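Local atomic coordinates of hypothetical protein, haloacid dehalogenase-like hydrolase (Bacillus subtilis, PDB entry 1NRW), a protein that dephosphorylates phosphorylated five- and six-carbon sugars and nucleoside monophosphates in vitro, and more weakly FMN, as a magnesium-dependent phosphatase of the HAD-like superfamily. Residues A[15-18]-A[19-23]; A[125-128]-A[129-133]. All blocks are in the same frame, centred on the assembly; numbering follows the deposited sequence.

Interaction 1 (A[15-18]-A[19-23])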
loop_
_atom_site.group_PDB
_atom_site.type_symbol
_atom_site.label_atom_id
_atom_site.label_comp_id
_atom_site.label_asym_id
_atom_site.label_seq_id
_atom_site.Cartn_x
_atom_site.Cartn_y
_atom_site.Cartn_z
ATOM N N LEU A 15 5.496 8.929 -1.069
ATOM C CA LEU A 15 6.247 9.524 0.036
ATOM C C LEU A 15 7.700 9.057 -0.045
ATOM O O LEU A 15 8.632 9.822 0.222
ATOM C CB LEU A 15 5.662 9.108 1.391
ATOM C CG LEU A 15 6.377 9.693 2.618
ATOM C CD1 LEU A 15 6.197 11.212 2.636
ATOM C CD2 LEU A 15 5.814 9.072 3.895
ATOM N N LEU A 16 7.892 7.793 -0.406
ATOM C CA LEU A 16 9.242 7.249 -0.512
ATOM C C LEU A 16 9.855 7.520 -1.877
ATOM O O LEU A 16 9.165 7.454 -2.898
ATOM C CB LEU A 16 9.220 5.738 -0.279
ATOM C CG LEU A 16 8.670 5.288 1.081
ATOM C CD1 LEU A 16 8.631 3.772 1.133
ATOM C CD2 LEU A 16 9.534 5.835 2.211
ATOM N N ASN A 17 11.150 7.830 -1.899
ATOM C CA ASN A 17 11.822 8.042 -3.169
ATOM C C ASN A 17 12.258 6.675 -3.697
ATOM O O ASN A 17 11.904 5.641 -3.115
ATOM C CB ASN A 17 13.021 8.997 -3.025
ATOM C CG ASN A 17 14.120 8.465 -2.121
ATOM O OD1 ASN A 17 14.160 7.286 -1.764
ATOM N ND2 ASN A 17 15.051 9.350 -1.766
ATOM N N SER A 18 13.023 6.663 -4.783
ATOM C CA SER A 18 13.456 5.411 -5.397
ATOM C C SER A 18 14.452 4.598 -4.568
ATOM O O SER A 18 14.799 3.470 -4.930
ATOM C CB SER A 18 14.010 5.679 -6.802
ATOM O OG SER A 18 15.112 6.567 -6.767
ATOM N N LYS A 19 14.913 5.168 -3.461
ATOM C CA LYS A 19 15.826 4.468 -2.562
ATOM C C LYS A 19 15.087 4.137 -1.271
ATOM O O LYS A 19 15.688 3.735 -0.271
ATOM C CB LYS A 19 17.060 5.326 -2.278
ATOM C CG LYS A 19 18.017 5.360 -3.458
ATOM C CD LYS A 19 19.318 6.085 -3.141
ATOM C CE LYS A 19 19.136 7.588 -3.087
ATOM N NZ LYS A 19 20.459 8.286 -3.035
ATOM N N HIS A 20 13.768 4.307 -1.325
ATOM C CA HIS A 20 12.864 4.077 -0.202
ATOM C C HIS A 20 13.206 4.855 1.057
ATOM O O HIS A 20 13.079 4.359 2.179
ATOM C CB HIS A 20 12.731 2.582 0.108
ATOM C CG HIS A 20 11.685 1.896 -0.715
ATOM N ND1 HIS A 20 11.176 0.657 -0.393
ATOM C CD2 HIS A 20 11.050 2.281 -1.849
ATOM C CE1 HIS A 20 10.272 0.307 -1.291
ATOM N NE2 HIS A 20 10.177 1.275 -2.186
ATOM N N GLN A 21 13.631 6.094 0.854
ATOM C CA GLN A 21 13.953 6.985 1.950
ATOM C C GLN A 21 12.844 8.026 1.986
ATOM O O GLN A 21 12.125 8.213 0.998
ATOM C CB GLN A 21 15.265 7.726 1.678
ATOM C CG GLN A 21 16.436 6.854 1.282
ATOM C CD GLN A 21 17.580 7.670 0.710
ATOM O OE1 GLN A 21 17.360 8.630 -0.030
ATOM N NE2 GLN A 21 18.809 7.279 1.030
ATOM N N VAL A 22 12.695 8.679 3.130
ATOM C CA VAL A 22 11.764 9.784 3.256
ATOM C C VAL A 22 12.761 10.941 3.234
ATOM O O VAL A 22 13.584 11.075 4.144
ATOM C CB VAL A 22 11.014 9.788 4.598
ATOM C CG1 VAL A 22 10.185 11.063 4.707
ATOM C CG2 VAL A 22 10.116 8.556 4.703
ATOM N N SER A 23 12.718 11.753 2.183
ATOM C CA SER A 23 13.659 12.863 2.056
ATOM C C SER A 23 13.497 13.895 3.158
ATOM O O SER A 23 12.452 13.969 3.807
ATOM C CB SER A 23 13.487 13.552 0.702
ATOM O OG SER A 23 12.242 14.225 0.627
HETATM O O HOH W 1 11.166 10.968 -0.091
#
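Both ends of the Asn17 side-chain amide engage Gln21, and its oxygen also takes Lys19. OD1 accepts the backbone N of Gln21 at 2.9 Å, nearly straight at 170°, and the N of Lys19 at 2.8 Å along a more bent path. The two donors come from opposite faces of the amide plane, each well above it, so the oxygen is held between them. CG sits between the backbone N and the carbonyl carbon (chi1 63°), which swings the amide over the residues that follow. ND2 then points within its own plane to Gln21 OE1, 3.0 Å away. The same residues form a type I beta turn from Asn17 to His20, closed by His20 N to Asn17 O, soon after the metal-binding Asp10 and Asp12, where HAD phosphatases carry the squiggle and flap; the turn probably belongs to that region. The returning backbone pairs again where Asn17 N donates to Gln21 O at 3.1 Å. Leu16 supplies the apolar side: its CD1 lies over one face of the His20 ring, 4.1 Å from the centroid, a CH-pi contact in one modelled conformer of His20, while its CD2 meets Val22 CG2 at 3.7 Å. A water bridges Leu15 O, Gln21 O and Ser23 N.

Interaction 2 (A[125-128]-A[129-133])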
loop_
_atom_site.group_PDB
_atom_site.type_symbol
_atom_site.label_atom_id
_atom_site.label_comp_id
_atom_site.label_asym_id
_atom_site.label_seq_id
_atom_site.Cartn_x
_atom_site.Cartn_y
_atom_site.Cartn_z
ATOM N N GLU A 125 9.648 -7.470 -4.386
ATOM C CA GLU A 125 9.962 -6.110 -3.971
ATOM C C GLU A 125 10.593 -5.294 -5.090
ATOM O O GLU A 125 10.233 -4.134 -5.299
ATOM C CB GLU A 125 10.872 -6.146 -2.752
ATOM C CG GLU A 125 10.178 -6.724 -1.536
ATOM C CD GLU A 125 8.937 -5.935 -1.139
ATOM O OE1 GLU A 125 7.821 -6.505 -1.150
ATOM O OE2 GLU A 125 9.085 -4.739 -0.813
ATOM N N LEU A 126 11.532 -5.894 -5.814
ATOM C CA LEU A 126 12.171 -5.197 -6.920
ATOM C C LEU A 126 11.115 -4.750 -7.932
ATOM O O LEU A 126 11.230 -3.682 -8.529
ATOM C CB LEU A 126 13.196 -6.111 -7.601
ATOM C CG LEU A 126 14.194 -5.438 -8.547
ATOM C CD1 LEU A 126 15.005 -4.387 -7.791
ATOM C CD2 LEU A 126 15.119 -6.500 -9.130
ATOM N N ASP A 127 10.082 -5.568 -8.125
ATOM C CA ASP A 127 9.018 -5.212 -9.061
ATOM C C ASP A 127 8.306 -3.943 -8.571
ATOM O O ASP A 127 7.905 -3.100 -9.374
ATOM C CB ASP A 127 8.022 -6.371 -9.200
ATOM C CG ASP A 127 6.884 -6.060 -10.169
ATOM O OD1 ASP A 127 7.161 -5.627 -11.309
ATOM O OD2 ASP A 127 5.709 -6.258 -9.793
ATOM N N ARG A 128 8.149 -3.811 -7.254
ATOM C CA ARG A 128 7.511 -2.619 -6.689
ATOM C C ARG A 128 8.356 -1.388 -7.029
ATOM O O ARG A 128 7.831 -0.383 -7.512
ATOM C CB ARG A 128 7.407 -2.717 -5.165
ATOM C CG ARG A 128 6.429 -3.738 -4.602
ATOM C CD ARG A 128 6.591 -3.720 -3.080
ATOM N NE ARG A 128 5.729 -4.640 -2.339
ATOM C CZ ARG A 128 4.464 -4.392 -2.007
ATOM N NH1 ARG A 128 3.886 -3.252 -2.361
ATOM N NH2 ARG A 128 3.791 -5.269 -1.273
ATOM N N PHE A 129 9.657 -1.476 -6.753
ATOM C CA PHE A 129 10.601 -0.387 -7.014
ATOM C C PHE A 129 10.591 0.015 -8.487
ATOM O O PHE A 129 10.438 1.186 -8.821
ATOM C CB PHE A 129 12.040 -0.800 -6.660
ATOM C CG PHE A 129 12.424 -0.591 -5.215
ATOM C CD1 PHE A 129 12.078 -1.524 -4.238
ATOM C CD2 PHE A 129 13.190 0.519 -4.844
ATOM C CE1 PHE A 129 12.491 -1.365 -2.917
ATOM C CE2 PHE A 129 13.613 0.693 -3.520
ATOM C CZ PHE A 129 13.265 -0.251 -2.554
ATOM N N ARG A 130 10.776 -0.966 -9.367
ATOM C CA ARG A 130 10.818 -0.706 -10.802
ATOM C C ARG A 130 9.522 -0.158 -11.385
ATOM O O ARG A 130 9.546 0.649 -12.312
ATOM C CB ARG A 130 11.215 -1.981 -11.555
ATOM C CG ARG A 130 12.586 -2.510 -11.162
ATOM C CD ARG A 130 12.944 -3.777 -11.924
ATOM N NE ARG A 130 13.089 -3.530 -13.354
ATOM C CZ ARG A 130 13.447 -4.457 -14.238
ATOM N NH1 ARG A 130 13.695 -5.697 -13.838
ATOM N NH2 ARG A 130 13.565 -4.139 -15.520
ATOM N N SER A 131 8.390 -0.597 -10.852
ATOM C CA SER A 131 7.108 -0.129 -11.359
ATOM C C SER A 131 6.873 1.329 -10.993
ATOM O O SER A 131 6.309 2.090 -11.780
ATOM C CB SER A 131 5.972 -0.995 -10.807
ATOM O OG SER A 131 6.097 -2.328 -11.278
ATOM N N ALA A 132 7.318 1.711 -9.800
ATOM C CA ALA A 132 7.154 3.078 -9.317
ATOM C C ALA A 132 8.089 4.037 -10.042
ATOM O O ALA A 132 7.708 5.164 -10.360
ATOM C CB ALA A 132 7.418 3.137 -7.820
ATOM N N ASN A 133 9.308 3.575 -10.309
ATOM C CA ASN A 133 10.316 4.393 -10.975
ATOM C C ASN A 133 10.994 3.633 -12.111
ATOM O O ASN A 133 12.151 3.220 -11.996
ATOM C CB ASN A 133 11.369 4.859 -9.964
ATOM C CG ASN A 133 10.807 5.832 -8.938
ATOM O OD1 ASN A 133 10.456 5.448 -7.824
ATOM N ND2 ASN A 133 10.716 7.105 -9.320
#
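Ser131 OG donates to Asp127 O at 2.7 Å, one turn back along helix 118-132, and the same carbonyl also takes the Ser131 backbone N at 2.9 Å. The two donors arrive from opposite faces of the carbonyl plane, both tilted from it by about 30°. The serine reaches back because OG stands beside its own backbone N (chi1 -64°). Beside this doubly used carbonyl, Leu126 O accepts Arg130 N at 2.9 Å; the Arg130 chain runs over that oxygen, and its CD packs obliquely on Leu126 CG at 4.0 Å. Phe129 N donates to Glu125 O, and the phenyl ring turns its edge to the same oxygen, with CD1 3.4 Å from it. Arg128, extended from CG to NE, reaches back to Glu125: in the conformer modelled, NE forms a salt bridge with OE1, 3.0 Å, from above the carboxylate plane. Arg46 pairs with Glu125 OE2, which should help fix the carboxylate's rotation. Farther out, Asp127 OD1 bonds His206, Glu205 N pairs with Ser131 OG, and Phe129 packs on helix 138-150. The i to i+4 pattern is that of a regular alpha helix, whose end approaches the metal site: the Ala132 side chain lies about 6 Å from the bound calcium. Arg128, near Asp12, makes a long, weak ion pair with a phosphate ion, probably from the crystallisation liquor, consistent with a cap helix facing a HAD active site.

Interaction 1 comes first along the chain, in the loop between helices 11-15 and 24-35 that follows strand 6-10 of the eight-stranded sheet; interaction 2 comes later, on helix 118-132, among elements of the six-stranded sheet's domain. Their centres are about 12 Å apart, yet they touch: in the His20 conformer modelled, its ring stacks with that of Phe129, and Ser18 O comes within 3.3 Å of Phe129 CE2. Helix 138-150 joins the two, since Gln148 bonds His20 ND1 and also touches Glu125. Asn275 spans them too, bonding Leu16 O and the Asn133 side chain. Core loop and cap helix thus meet beside the metal-binding aspartates, consistent with a cap domain closing over the core in capped HAD phosphatases.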